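Long-range contacts in endo-1,4-beta-xylanase D (Paenibacillus polymyxa, PDB 1W0N), which is a xylan-hydrolysing enzyme, represented here by its calcium-dependent family 36 carbohydrate-binding module, which probably attaches it to xylan: residues 56-67 against 120-131; 75-85 against 97-108. One frame throughout, in Å; residues are numbered along the deposited sequence.

Contact 1 pairs strands 56-65 and 122-130 within one sheet and carries both metal ions, calcium at Asp125 and magnesium at Asp121, 20.0 Å apart. The magnesium keeps four waters in its shell, consistent with a site that sugar hydroxyls could reach. Contact 2 lies at the far end of the fold from the magnesium, where a hairpin of the second sheet meets residues 97-108. The centres of contact 1 and contact 2 are about 13 Å apart. Strand 93-101, part of contact 2, lies beside strand 56-65 in the same sheet. The contacts meet through probable hydrogen bonds between His57 ND1 and His102 NE2 and between Thr56 OG1 and Thr101 OG1, each 2.7 Å. His57 also meets a sulfate, probably from the crystallisation liquor.

Contact 1: residues 56-67 against 120-131; sequences THNISVRGASSN and WDAYVDFIEFSL. With CA (calcium ion), chain B; MG (magnesium ion), chain C; SO4 (sulfate ion), chain D.
Ser66 OG accepts two N-H groups, the backbone N of Asp121 at 3.0 Å and Asn67 ND2 at 2.8 Å. Its chi1 of 60° sets OG between the backbone N and the carbonyl carbon, facing Asp121, whose O in turn accepts from Ser66 N. This grip fixes the backbone of Asp121, whose OD1 binds magnesium at 2.0 Å together with Tyr40 O and four waters. The Asn67 amide, steadied by the same oxygen, stacks on one face of the Trp120 indole with the planes 11° apart, and Asn67 CB adds a CH-pi contact over the five-membered ring. Farther along, Asp125 and Phe126 both stand opposite Arg62 in a beta bulge. Asp125 divides its carboxylate: OD1 binds calcium at 2.3 Å, aided by its own backbone O, while OD2 takes a salt bridge from Arg62 NH1 at 2.8 Å. NH1 comes nearly along the C-O axis and the oxygen lies in the guanidinium plane. The extended Arg62 chain crosses Phe126, with CB over the ring face. On the other side of the sheet, Ile59 CG2 covers a face of Phe129, whose edge makes a T-shaped pair with the His57 face. Val61 and Ile127 continue this row, which packs onto strands 70-77 and 107-113 of the second sheet of the beta sandwich, while strand 93-101 borders 56-65 on its other edge.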
loop_
_atom_site.group_PDB
_atom_site.type_symbol
_atom_site.label_atom_id
_atom_site.label_comp_id
_atom_site.label_asym_id
_atom_site.label_seq_id
_atom_site.Cartn_x
_atom_site.Cartn_y
_atom_site.Cartn_z
ATOM N N THR A 56 16.038 7.625 3.609
ATOM C CA THR A 56 15.931 6.224 3.187
ATOM C C THR A 56 15.264 5.379 4.264
ATOM O O THR A 56 15.611 5.454 5.443
ATOM C CB THR A 56 17.300 5.646 2.827
ATOM O OG1 THR A 56 17.774 6.299 1.635
ATOM C CG2 THR A 56 17.248 4.176 2.464
ATOM N N HIS A 57 14.318 4.538 3.820
ATOM C CA HIS A 57 13.596 3.632 4.693
ATOM C C HIS A 57 13.417 2.266 4.050
ATOM O O HIS A 57 13.418 2.117 2.838
ATOM C CB HIS A 57 12.178 4.157 4.999
ATOM C CG HIS A 57 12.199 5.375 5.858
ATOM N ND1 HIS A 57 12.478 6.616 5.350
ATOM C CD2 HIS A 57 12.071 5.495 7.198
ATOM C CE1 HIS A 57 12.513 7.467 6.362
ATOM N NE2 HIS A 57 12.269 6.832 7.484
ATOM N N ASN A 58 13.200 1.279 4.934
ATOM C CA ASN A 58 12.584 0.023 4.565
ATOM C C ASN A 58 11.091 0.163 4.782
ATOM O O ASN A 58 10.642 0.781 5.756
ATOM C CB ASN A 58 13.127 -1.106 5.439
ATOM C CG ASN A 58 14.623 -1.240 5.374
ATOM O OD1 ASN A 58 15.318 -1.318 6.438
ATOM N ND2 ASN A 58 15.144 -1.276 4.213
ATOM N N ILE A 59 10.302 -0.382 3.842
ATOM C CA ILE A 59 8.867 -0.220 3.889
ATOM C C ILE A 59 8.210 -1.586 3.720
ATOM O O ILE A 59 8.467 -2.274 2.732
ATOM C CB ILE A 59 8.354 0.718 2.804
ATOM C CG1 ILE A 59 9.138 2.031 2.754
ATOM C CG2 ILE A 59 6.886 1.027 3.039
ATOM C CD1 ILE A 59 9.887 2.228 1.538
ATOM N N SER A 60 7.348 -1.951 4.678
ATOM C CA SER A 60 6.612 -3.197 4.586
ATOM C C SER A 60 5.117 -2.910 4.584
ATOM O O SER A 60 4.647 -1.973 5.224
ATOM C CB SER A 60 6.967 -4.143 5.720
ATOM O OG SER A 60 8.269 -4.688 5.592
ATOM N N VAL A 61 4.384 -3.740 3.843
ATOM C CA VAL A 61 2.930 -3.683 3.818
ATOM C C VAL A 61 2.430 -5.107 4.010
ATOM O O VAL A 61 2.891 -6.033 3.336
ATOM C CB VAL A 61 2.390 -3.082 2.502
ATOM C CG1 VAL A 61 0.868 -3.248 2.382
ATOM C CG2 VAL A 61 2.748 -1.603 2.430
ATOM N N ARG A 62 1.470 -5.279 4.941
ATOM C CA ARG A 62 0.756 -6.537 5.051
ATOM C C ARG A 62 -0.479 -6.450 4.156
ATOM O O ARG A 62 -1.242 -5.486 4.242
ATOM C CB ARG A 62 0.359 -6.834 6.496
ATOM C CG ARG A 62 -0.342 -8.170 6.642
ATOM C CD ARG A 62 -0.473 -8.598 8.087
ATOM N NE ARG A 62 -0.975 -9.959 8.223
ATOM C CZ ARG A 62 -2.163 -10.328 8.707
ATOM N NH1 ARG A 62 -3.097 -9.440 9.028
ATOM N NH2 ARG A 62 -2.426 -11.634 8.867
ATOM N N GLY A 63 -0.631 -7.440 3.280
ATOM C CA GLY A 63 -1.702 -7.422 2.310
ATOM C C GLY A 63 -2.047 -8.823 1.841
ATOM O O GLY A 63 -1.435 -9.806 2.250
ATOM N N ALA A 64 -3.047 -8.885 0.957
ATOM C CA ALA A 64 -3.485 -10.150 0.382
ATOM C C ALA A 64 -4.139 -9.875 -0.952
ATOM O O ALA A 64 -4.517 -8.741 -1.257
ATOM C CB ALA A 64 -4.469 -10.868 1.320
ATOM N N SER A 65 -4.288 -10.933 -1.754
ATOM C CA SER A 65 -5.043 -10.871 -2.987
ATOM C C SER A 65 -6.481 -11.340 -2.760
ATOM O O SER A 65 -6.748 -12.178 -1.891
ATOM C CB SER A 65 -4.373 -11.796 -4.004
ATOM O OG SER A 65 -5.090 -11.772 -5.229
ATOM N N SER A 66 -7.380 -10.840 -3.604
ATOM C CA SER A 66 -8.740 -11.342 -3.649
ATOM C C SER A 66 -8.843 -12.763 -4.188
ATOM O O SER A 66 -9.875 -13.407 -4.014
ATOM C CB SER A 66 -9.608 -10.409 -4.494
ATOM O OG SER A 66 -9.120 -10.304 -5.823
ATOM N N ASN A 67 -7.780 -13.238 -4.849
ATOM C CA ASN A 67 -7.831 -14.518 -5.536
ATOM C C ASN A 67 -6.540 -15.287 -5.282
ATOM O O ASN A 67 -5.605 -14.804 -4.643
ATOM C CB ASN A 67 -8.070 -14.275 -7.032
ATOM C CG ASN A 67 -9.503 -13.888 -7.337
ATOM O OD1 ASN A 67 -10.219 -14.672 -8.030
ATOM N ND2 ASN A 67 -9.945 -12.748 -6.941
ATOM N N TRP A 120 -5.489 -9.012 -9.855
ATOM C CA TRP A 120 -6.614 -9.155 -8.970
ATOM C C TRP A 120 -6.664 -7.942 -8.038
ATOM O O TRP A 120 -5.946 -6.966 -8.188
ATOM C CB TRP A 120 -6.499 -10.490 -8.241
ATOM C CG TRP A 120 -6.648 -11.653 -9.167
ATOM C CD1 TRP A 120 -5.688 -12.521 -9.544
ATOM C CD2 TRP A 120 -7.846 -12.036 -9.848
ATOM N NE1 TRP A 120 -6.203 -13.439 -10.409
ATOM C CE2 TRP A 120 -7.528 -13.156 -10.624
ATOM C CE3 TRP A 120 -9.157 -11.537 -9.877
ATOM C CZ2 TRP A 120 -8.489 -13.814 -11.429
ATOM C CZ3 TRP A 120 -10.083 -12.173 -10.671
ATOM C CH2 TRP A 120 -9.743 -13.301 -11.434
ATOM N N ASP A 121 -7.574 -8.000 -7.088
ATOM C CA ASP A 121 -7.775 -6.896 -6.172
ATOM C C ASP A 121 -6.901 -7.081 -4.953
ATOM O O ASP A 121 -6.569 -8.206 -4.573
ATOM C CB ASP A 121 -9.249 -6.805 -5.833
ATOM C CG ASP A 121 -10.076 -6.590 -7.081
ATOM O OD1 ASP A 121 -9.560 -5.863 -7.968
ATOM O OD2 ASP A 121 -11.208 -7.120 -7.189
ATOM N N ALA A 122 -6.486 -5.950 -4.373
ATOM C CA ALA A 122 -5.586 -5.978 -3.232
ATOM C C ALA A 122 -6.307 -5.582 -1.960
ATOM O O ALA A 122 -7.028 -4.580 -1.916
ATOM C CB ALA A 122 -4.412 -5.046 -3.433
ATOM N N TYR A 123 -6.059 -6.349 -0.921
ATOM C CA TYR A 123 -6.459 -6.010 0.426
ATOM C C TYR A 123 -5.214 -5.513 1.143
ATOM O O TYR A 123 -4.173 -6.194 1.119
ATOM C CB TYR A 123 -7.018 -7.249 1.107
ATOM C CG TYR A 123 -8.156 -7.925 0.370
ATOM C CD1 TYR A 123 -9.212 -7.204 -0.162
ATOM C CD2 TYR A 123 -8.198 -9.308 0.261
ATOM C CE1 TYR A 123 -10.276 -7.836 -0.801
ATOM C CE2 TYR A 123 -9.263 -9.953 -0.348
ATOM C CZ TYR A 123 -10.302 -9.211 -0.876
ATOM O OH TYR A 123 -11.368 -9.836 -1.474
ATOM N N VAL A 124 -5.352 -4.370 1.825
ATOM C CA VAL A 124 -4.203 -3.717 2.457
ATOM C C VAL A 124 -4.520 -3.583 3.930
ATOM O O VAL A 124 -5.585 -3.041 4.292
ATOM C CB VAL A 124 -4.003 -2.315 1.814
ATOM C CG1 VAL A 124 -2.805 -1.650 2.399
ATOM C CG2 VAL A 124 -3.786 -2.434 0.299
ATOM N N ASP A 125 -3.616 -4.069 4.772
ATOM C CA ASP A 125 -3.841 -4.050 6.224
ATOM C C ASP A 125 -3.195 -2.813 6.865
ATOM O O ASP A 125 -3.864 -2.036 7.557
ATOM C CB ASP A 125 -3.287 -5.357 6.801
ATOM C CG ASP A 125 -3.532 -5.548 8.283
ATOM O OD1 ASP A 125 -4.118 -4.647 8.914
ATOM O OD2 ASP A 125 -3.120 -6.601 8.825
ATOM N N PHE A 126 -1.897 -2.649 6.632
ATOM C CA PHE A 126 -1.133 -1.550 7.217
ATOM C C PHE A 126 0.160 -1.397 6.424
ATOM O O PHE A 126 0.559 -2.296 5.668
ATOM C CB PHE A 126 -0.815 -1.797 8.704
ATOM C CG PHE A 126 0.023 -3.022 8.972
ATOM C CD1 PHE A 126 1.407 -3.035 8.730
ATOM C CD2 PHE A 126 -0.578 -4.158 9.509
ATOM C CE1 PHE A 126 2.179 -4.164 9.006
ATOM C CE2 PHE A 126 0.199 -5.284 9.822
ATOM C CZ PHE A 126 1.571 -5.277 9.553
ATOM N N ILE A 127 0.815 -0.254 6.666
ATOM C CA ILE A 127 2.157 0.018 6.183
ATOM C C ILE A 127 3.050 0.279 7.390
ATOM O O ILE A 127 2.609 0.831 8.398
ATOM C CB ILE A 127 2.160 1.224 5.197
ATOM C CG1 ILE A 127 3.513 1.389 4.498
ATOM C CG2 ILE A 127 1.742 2.515 5.891
ATOM C CD1 ILE A 127 3.427 2.204 3.219
ATOM N N GLU A 128 4.322 -0.117 7.269
ATOM C CA GLU A 128 5.297 0.101 8.327
ATOM C C GLU A 128 6.593 0.604 7.707
ATOM O O GLU A 128 7.164 -0.024 6.829
ATOM C CB GLU A 128 5.575 -1.207 9.082
ATOM C CG GLU A 128 6.271 -1.011 10.374
ATOM C CD GLU A 128 6.943 -2.294 10.921
ATOM O OE1 GLU A 128 6.967 -3.371 10.323
ATOM O OE2 GLU A 128 7.590 -2.218 11.996
ATOM N N PHE A 129 7.089 1.740 8.226
ATOM C CA PHE A 129 8.377 2.294 7.860
ATOM C C PHE A 129 9.373 2.039 8.953
ATOM O O PHE A 129 9.075 2.168 10.143
ATOM C CB PHE A 129 8.252 3.829 7.689
ATOM C CG PHE A 129 7.433 4.237 6.502
ATOM C CD1 PHE A 129 6.058 4.412 6.589
ATOM C CD2 PHE A 129 8.045 4.466 5.285
ATOM C CE1 PHE A 129 5.326 4.771 5.443
ATOM C CE2 PHE A 129 7.335 4.842 4.185
ATOM C CZ PHE A 129 5.964 4.957 4.256
ATOM N N SER A 130 10.610 1.703 8.549
ATOM C CA SER A 130 11.683 1.532 9.487
ATOM C C SER A 130 12.980 1.976 8.829
ATOM O O SER A 130 13.068 2.133 7.612
ATOM C CB SER A 130 11.779 0.093 9.935
ATOM O OG SER A 130 11.997 -0.766 8.861
ATOM N N LEU A 131 14.006 2.188 9.632
ATOM C CA LEU A 131 15.274 2.609 9.116
ATOM C C LEU A 131 16.157 1.469 8.780
ATOM O O LEU A 131 16.014 0.396 9.367
ATOM C CB LEU A 131 15.944 3.579 10.097
ATOM C CG LEU A 131 15.199 4.899 10.300
ATOM C CD1 LEU A 131 15.768 5.673 11.524
ATOM C CD2 LEU A 131 15.281 5.782 9.060
ATOM O OXT LEU A 131 17.074 1.589 7.911
HETATM CA CA CA B . -5.351 -2.804 9.458
HETATM MG MG MG C . -10.003 -5.277 -9.855
HETATM S S SO4 D . 12.247 9.406 9.324
HETATM O O1 SO4 D . 12.887 8.991 10.479
HETATM O O2 SO4 D . 13.148 9.622 8.297
HETATM O O3 SO4 D . 11.155 8.466 9.017
HETATM O O4 SO4 D . 11.700 10.654 9.933
HETATM O O HOH W 1 17.781 3.598 6.376
HETATM O O HOH W 2 17.744 4.370 6.795
HETATM O O HOH W 3 -11.414 -12.384 -1.472
HETATM O O HOH W 4 -11.980 -5.632 -9.312
HETATM O O HOH W 5 -5.681 -4.137 11.447
HETATM O O HOH W 6 -10.571 -4.665 -11.732
HETATM O O HOH W 7 -9.893 -7.250 -10.588
HETATM O O HOH W 8 -7.990 -5.193 -10.278
#

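Contact 2: residues 75-85 against 97-108; sequences LVIGGVTVGSF and LSNITHATGDQE
The Phe85 ring has Leu97 CD1 over one face, 3.7 Å from CZ and displaced toward the rim. The His102 ring is fixed in rotation by ND1, which donates to Ala103 O in the ring plane at 2.7 Å, and by NE2, which meets His57 ND1. Ile77 CG2 touches His102 CB at 3.8 Å. An alanine in place of Phe85 takes away the ring under Leu97 CD1 and is likely to leave that methyl without its partner, opening a gap between the sheets. Leu75 CD2 meets the same methyl at 3.9 Å, and beyond Gly83 the Val82 CB rests against Ile100 CG2 at 3.7 Å; that CG2 lies anti to the backbone N of Ile100, which turns it to the hairpin. Strands 70-77 and 80-88 form this beta hairpin, closed by a type I' turn from Ile77 to Val80, at the edge of the beta sandwich's second sheet. Both inner turn positions, Gly78 and Gly79, have positive phi, and Gln107 OE1 comes within 3.3 Å of Gly78 CA. Gln107 NE2 donates to Thr104 O, which holds the bent side chain against the turn. Gly78 N gives Glu108 O a bond of 2.8 Å, and a water joins Gly79 N to Glu108 O and OE1.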
loop_
_atom_site.group_PDB
_atom_site.type_symbol
_atom_site.label_atom_id
_atom_site.label_comp_id
_atom_site.label_asym_id
_atom_site.label_seq_id
_atom_site.Cartn_x
_atom_site.Cartn_y
_atom_site.Cartn_z
ATOM N N LEU A 75 3.616 1.613 -4.433
ATOM C CA LEU A 75 3.888 2.560 -3.368
ATOM C C LEU A 75 4.399 3.847 -3.990
ATOM O O LEU A 75 5.390 3.842 -4.724
ATOM C CB LEU A 75 4.932 1.998 -2.412
ATOM C CG LEU A 75 5.409 2.933 -1.312
ATOM C CD1 LEU A 75 4.271 3.359 -0.400
ATOM C CD2 LEU A 75 6.531 2.281 -0.513
ATOM N N VAL A 76 3.704 4.942 -3.684
ATOM C CA VAL A 76 4.026 6.258 -4.208
ATOM C C VAL A 76 4.410 7.121 -3.002
ATOM O O VAL A 76 3.651 7.232 -2.041
ATOM C CB VAL A 76 2.872 6.849 -4.977
ATOM C CG1 VAL A 76 3.322 8.053 -5.784
ATOM C CG2 VAL A 76 2.214 5.793 -5.889
ATOM N N ILE A 77 5.607 7.702 -3.032
ATOM C CA ILE A 77 6.064 8.605 -1.961
ATOM C C ILE A 77 6.390 9.927 -2.614
ATOM O O ILE A 77 7.260 10.008 -3.489
ATOM C CB ILE A 77 7.315 8.050 -1.228
ATOM C CG1 ILE A 77 7.022 6.679 -0.612
ATOM C CG2 ILE A 77 7.775 9.050 -0.157
ATOM C CD1 ILE A 77 8.217 6.040 0.065
ATOM N N GLY A 78 5.709 10.986 -2.200
ATOM C CA GLY A 78 5.940 12.278 -2.778
ATOM C C GLY A 78 5.750 12.308 -4.268
ATOM O O GLY A 78 6.499 13.013 -4.953
ATOM N N GLY A 79 4.785 11.536 -4.767
ATOM C CA GLY A 79 4.495 11.459 -6.172
ATOM C C GLY A 79 5.373 10.521 -6.991
ATOM O O GLY A 79 5.090 10.330 -8.164
ATOM N N VAL A 80 6.384 9.932 -6.361
ATOM C CA VAL A 80 7.277 9.019 -7.046
ATOM C C VAL A 80 6.836 7.596 -6.767
ATOM O O VAL A 80 6.754 7.201 -5.609
ATOM C CB VAL A 80 8.745 9.191 -6.561
ATOM C CG1 VAL A 80 9.666 8.246 -7.300
ATOM C CG2 VAL A 80 9.225 10.620 -6.668
ATOM N N THR A 81 6.605 6.804 -7.823
ATOM C CA THR A 81 6.344 5.376 -7.627
ATOM C C THR A 81 7.681 4.713 -7.355
ATOM O O THR A 81 8.530 4.630 -8.240
ATOM C CB THR A 81 5.652 4.758 -8.835
ATOM O OG1 THR A 81 4.358 5.362 -9.030
ATOM C CG2 THR A 81 5.419 3.268 -8.618
ATOM N N VAL A 82 7.870 4.262 -6.116
ATOM C CA VAL A 82 9.169 3.767 -5.657
ATOM C C VAL A 82 9.314 2.261 -5.787
ATOM O O VAL A 82 10.429 1.739 -5.669
ATOM C CB VAL A 82 9.489 4.186 -4.217
ATOM C CG1 VAL A 82 9.516 5.705 -4.085
ATOM C CG2 VAL A 82 8.514 3.560 -3.214
ATOM N N GLY A 83 8.216 1.561 -6.034
ATOM C CA GLY A 83 8.238 0.119 -6.168
ATOM C C GLY A 83 6.813 -0.405 -6.039
ATOM O O GLY A 83 5.878 0.361 -5.838
ATOM N N SER A 84 6.682 -1.728 -6.183
ATOM C CA SER A 84 5.398 -2.379 -6.086
ATOM C C SER A 84 5.472 -3.620 -5.215
ATOM O O SER A 84 6.358 -4.434 -5.379
ATOM C CB SER A 84 4.807 -2.753 -7.479
ATOM O OG SER A 84 4.013 -3.879 -7.636
ATOM N N PHE A 85 4.477 -3.803 -4.375
ATOM C CA PHE A 85 4.324 -4.986 -3.563
ATOM C C PHE A 85 3.481 -6.019 -4.314
ATOM O O PHE A 85 2.467 -5.691 -4.916
ATOM C CB PHE A 85 3.583 -4.647 -2.265
ATOM C CG PHE A 85 4.299 -3.637 -1.406
ATOM C CD1 PHE A 85 5.375 -4.003 -0.613
ATOM C CD2 PHE A 85 3.833 -2.334 -1.339
ATOM C CE1 PHE A 85 6.027 -3.094 0.206
ATOM C CE2 PHE A 85 4.477 -1.417 -0.518
ATOM C CZ PHE A 85 5.575 -1.788 0.244
ATOM N N LEU A 97 9.801 -3.516 0.576
ATOM C CA LEU A 97 10.696 -2.768 -0.293
ATOM C C LEU A 97 11.787 -2.201 0.604
ATOM O O LEU A 97 11.510 -1.392 1.489
ATOM C CB LEU A 97 9.958 -1.608 -0.966
ATOM C CG LEU A 97 8.925 -2.007 -2.022
ATOM C CD1 LEU A 97 8.044 -0.824 -2.406
ATOM C CD2 LEU A 97 9.654 -2.555 -3.253
ATOM N N SER A 98 13.036 -2.635 0.387
ATOM C CA SER A 98 14.122 -2.252 1.251
ATOM C C SER A 98 14.948 -1.126 0.654
ATOM O O SER A 98 15.137 -1.019 -0.559
ATOM C CB SER A 98 15.001 -3.455 1.573
ATOM O OG SER A 98 14.263 -4.391 2.378
ATOM N N ASN A 99 15.484 -0.278 1.552
ATOM C CA ASN A 99 16.451 0.747 1.193
ATOM C C ASN A 99 15.964 1.691 0.112
ATOM O O ASN A 99 16.665 1.973 -0.866
ATOM C CB ASN A 99 17.809 0.126 0.812
ATOM C CG ASN A 99 18.286 -0.814 1.886
ATOM O OD1 ASN A 99 18.415 -0.418 3.047
ATOM N ND2 ASN A 99 18.503 -2.071 1.525
ATOM N N ILE A 100 14.747 2.195 0.300
ATOM C CA ILE A 100 14.122 3.107 -0.629
ATOM C C ILE A 100 14.467 4.546 -0.250
ATOM O O ILE A 100 14.160 4.982 0.857
ATOM C CB ILE A 100 12.606 2.914 -0.618
ATOM C CG1 ILE A 100 12.203 1.483 -1.024
ATOM C CG2 ILE A 100 11.908 3.998 -1.442
ATOM C CD1 ILE A 100 12.446 1.242 -2.465
ATOM N N THR A 101 15.096 5.265 -1.189
ATOM C CA THR A 101 15.397 6.675 -0.993
ATOM C C THR A 101 14.249 7.528 -1.516
ATOM O O THR A 101 13.620 7.215 -2.538
ATOM C CB THR A 101 16.727 7.037 -1.669
ATOM O OG1 THR A 101 17.777 6.274 -1.081
ATOM C CG2 THR A 101 17.072 8.517 -1.466
ATOM N N HIS A 102 13.982 8.626 -0.800
ATOM C CA HIS A 102 12.893 9.521 -1.088
ATOM C C HIS A 102 13.194 10.901 -0.459
ATOM O O HIS A 102 14.161 11.046 0.285
ATOM C CB HIS A 102 11.581 8.949 -0.505
ATOM C CG HIS A 102 11.693 8.643 0.939
ATOM N ND1 HIS A 102 11.643 9.637 1.902
ATOM C CD2 HIS A 102 12.006 7.499 1.608
ATOM C CE1 HIS A 102 11.903 9.101 3.084
ATOM N NE2 HIS A 102 12.122 7.803 2.944
ATOM N N ALA A 103 12.373 11.902 -0.741
ATOM C CA ALA A 103 12.540 13.217 -0.158
ATOM C C ALA A 103 12.176 13.206 1.302
ATOM O O ALA A 103 11.385 12.372 1.783
ATOM C CB ALA A 103 11.677 14.216 -0.933
ATOM N N THR A 104 12.740 14.157 2.051
ATOM C CA THR A 104 12.435 14.307 3.448
ATOM C C THR A 104 11.352 15.371 3.637
ATOM O O THR A 104 10.830 15.946 2.653
ATOM C CB THR A 104 13.702 14.624 4.259
ATOM O OG1 THR A 104 14.215 15.884 3.826
ATOM C CG2 THR A 104 14.765 13.582 4.091
ATOM N N GLY A 105 11.011 15.642 4.883
ATOM C CA GLY A 105 9.921 16.539 5.176
ATOM C C GLY A 105 8.569 15.857 4.985
ATOM O O GLY A 105 8.479 14.622 5.082
ATOM N N ASP A 106 7.537 16.646 4.749
ATOM C CA ASP A 106 6.195 16.128 4.587
ATOM C C ASP A 106 6.028 15.539 3.198
ATOM O O ASP A 106 6.225 16.239 2.200
ATOM C CB ASP A 106 5.160 17.226 4.804
ATOM C CG ASP A 106 5.218 17.780 6.171
ATOM O OD1 ASP A 106 5.102 16.969 7.138
ATOM O OD2 ASP A 106 5.414 19.022 6.368
ATOM N N GLN A 107 5.645 14.259 3.146
ATOM C CA GLN A 107 5.481 13.578 1.867
ATOM C C GLN A 107 4.189 12.775 1.878
ATOM O O GLN A 107 3.881 12.062 2.825
ATOM C CB GLN A 107 6.650 12.632 1.614
ATOM C CG GLN A 107 8.002 13.351 1.525
ATOM C CD GLN A 107 8.080 14.371 0.388
ATOM O OE1 GLN A 107 7.422 14.220 -0.627
ATOM N NE2 GLN A 107 8.873 15.388 0.568
ATOM N N GLU A 108 3.454 12.866 0.767
ATOM C CA GLU A 108 2.300 12.012 0.595
ATOM C C GLU A 108 2.752 10.581 0.398
ATOM O O GLU A 108 3.646 10.300 -0.405
ATOM C CB GLU A 108 1.495 12.426 -0.625
ATOM C CG GLU A 108 0.268 11.532 -0.850
ATOM C CD GLU A 108 -0.331 11.742 -2.193
ATOM O OE1 GLU A 108 0.276 11.373 -3.284
ATOM O OE2 GLU A 108 -1.439 12.250 -2.287
HETATM O O HOH W 9 10.119 11.567 -2.485
HETATM O O HOH W 10 2.739 10.125 -3.232
#